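Side-chain contact in response regulator (Caulobacter vibrioides, PDB 3T0Y), which probably acts as the sigma-like part of a PhyR-type response regulator, mimicking a sigma factor to sequester its anti-sigma partner in the general stress response: residues S80-D85 / L90-P95. Numbering follows the deposited sequence.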
loop_
_atom_site.group_PDB
_atom_site.type_symbol
_atom_site.label_atom_id
_atom_site.label_comp_id
_atom_site.label_asym_id
_atom_site.label_seq_id
_atom_site.Cartn_x
_atom_site.Cartn_y
_atom_site.Cartn_z
ATOM N N SER C 80 6.524 0.208 13.640
ATOM C CA SER C 80 5.462 0.388 14.628
ATOM C C SER C 80 4.028 0.291 14.073
ATOM O O SER C 80 3.056 0.346 14.830
ATOM C CB SER C 80 5.623 1.744 15.326
ATOM O OG SER C 80 5.008 2.779 14.569
ATOM N N SER C 81 3.883 0.171 12.759
ATOM C CA SER C 81 2.543 0.135 12.192
ATOM C C SER C 81 1.875 -1.216 12.479
ATOM O O SER C 81 0.654 -1.322 12.454
ATOM C CB SER C 81 2.547 0.488 10.689
ATOM O OG SER C 81 2.946 -0.613 9.888
ATOM N N ALA C 82 2.678 -2.217 12.826
ATOM C CA ALA C 82 2.211 -3.608 12.950
ATOM C C ALA C 82 1.591 -4.167 14.264
ATOM O O ALA C 82 1.173 -5.325 14.263
ATOM C CB ALA C 82 3.329 -4.569 12.474
ATOM N N GLY C 83 1.493 -3.425 15.370
ATOM C CA GLY C 83 1.738 -2.010 15.473
ATOM C C GLY C 83 0.628 -1.392 16.304
ATOM O O GLY C 83 0.432 -1.747 17.465
ATOM N N ASP C 84 -0.114 -0.471 15.704
ATOM C CA ASP C 84 -1.163 0.225 16.419
ATOM C C ASP C 84 -2.319 0.576 15.498
ATOM O O ASP C 84 -2.183 1.447 14.637
ATOM C CB ASP C 84 -0.613 1.499 17.070
ATOM N N ASP C 85 -3.444 -0.112 15.695
ATOM C CA ASP C 85 -4.723 0.221 15.060
ATOM C C ASP C 85 -4.990 -0.681 13.871
ATOM O O ASP C 85 -4.281 -0.633 12.869
ATOM C CB ASP C 85 -4.778 1.702 14.670
ATOM C CG ASP C 85 -5.951 2.034 13.769
ATOM O OD1 ASP C 85 -6.142 1.352 12.741
ATOM O OD2 ASP C 85 -6.682 2.994 14.084
ATOM N N LEU C 90 -3.372 -2.997 8.352
ATOM C CA LEU C 90 -3.677 -3.560 7.038
ATOM C C LEU C 90 -2.622 -3.155 6.007
ATOM O O LEU C 90 -2.427 -3.842 5.009
ATOM C CB LEU C 90 -5.061 -3.120 6.565
ATOM C CG LEU C 90 -6.288 -3.662 7.308
ATOM C CD1 LEU C 90 -7.518 -2.847 6.953
ATOM C CD2 LEU C 90 -6.535 -5.146 7.009
HETATM N N MSE C 91 -1.920 -2.053 6.258
HETATM C CA MSE C 91 -0.945 -1.571 5.291
HETATM C C MSE C 91 0.337 -2.431 5.265
HETATM O O MSE C 91 1.175 -2.303 4.358
HETATM C CB MSE C 91 -0.650 -0.088 5.517
HETATM C CG MSE C 91 -1.895 0.803 5.386
HETATM SE SE MSE C 91 -3.024 0.422 3.800
HETATM C CE MSE C 91 -1.964 1.512 2.619
ATOM N N ARG C 92 0.473 -3.308 6.259
ATOM C CA ARG C 92 1.611 -4.235 6.335
ATOM C C ARG C 92 1.368 -5.502 5.531
ATOM O O ARG C 92 2.251 -6.339 5.415
ATOM C CB ARG C 92 1.893 -4.619 7.788
ATOM C CG ARG C 92 2.401 -3.465 8.620
ATOM C CD ARG C 92 3.803 -3.110 8.179
ATOM N NE ARG C 92 4.673 -4.260 8.391
ATOM C CZ ARG C 92 5.448 -4.419 9.456
ATOM N NH1 ARG C 92 5.492 -3.472 10.384
ATOM N NH2 ARG C 92 6.194 -5.514 9.577
ATOM N N ILE C 93 0.155 -5.661 5.008
ATOM C CA ILE C 93 -0.145 -6.791 4.147
ATOM C C ILE C 93 0.164 -6.454 2.679
ATOM O O ILE C 93 -0.185 -5.374 2.185
ATOM C CB ILE C 93 -1.629 -7.159 4.271
ATOM C CG1 ILE C 93 -1.925 -7.585 5.709
ATOM C CG2 ILE C 93 -1.989 -8.236 3.268
ATOM C CD1 ILE C 93 -3.365 -7.577 6.050
ATOM N N ALA C 94 0.810 -7.379 1.985
ATOM C CA ALA C 94 1.071 -7.202 0.558
ATOM C C ALA C 94 -0.221 -6.787 -0.099
ATOM O O ALA C 94 -1.262 -7.397 0.150
ATOM C CB ALA C 94 1.585 -8.488 -0.074
ATOM N N PRO C 95 -0.163 -5.745 -0.935
ATOM C CA PRO C 95 -1.344 -5.160 -1.585
ATOM C C PRO C 95 -2.306 -6.180 -2.225
ATOM O O PRO C 95 -3.513 -6.081 -1.993
ATOM C CB PRO C 95 -0.734 -4.235 -2.641
ATOM C CG PRO C 95 0.584 -3.791 -2.008
ATOM C CD PRO C 95 1.070 -5.006 -1.252
#
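R92 folds its side chain back against the turn at S81 and A82, presenting a face of its guanidinium to one residue and its edge to the other. Over the face lies the A82 methyl: A82 CB is 3.2 Å from R92 NH1 and 3.7 Å from R92 CZ, an apolar cover on a charged plane. The S81 hydroxyl instead stands at the edge, in the guanidinium plane, with S81 OG 3.9 Å from R92 NH1. Its closer neighbours are the aliphatic methylenes, S81 OG lying 3.1 Å from R92 CD and about as near to R92 CG. The folded shape comes from bends at both chi2 (-70°) and chi3 (-61°), which turn the chain over on itself instead of extending it past the turn. No hydrogen bond joins the two segments, and the polar ends are engaged by other residues. S81 OG bonds to Y45 OH and W78 O, while R92 NH2 forms a salt bridge with E139 of helix 122-140 and the guanidinium makes a cation-pi contact with W78. The contact thus lies where the end of helix 66-80, a helix that begins in the sigma2 family region, meets the loop between helices 86-89 and 95-106, in the sigma-like region. Chemically, the segments meet by van der Waals packing around a guanidinium whose charge is probably balanced largely by E139, with W78 adding a cation-pi contact; a methyl over the face and a hydroxyl at the edge should limit how far the group can turn.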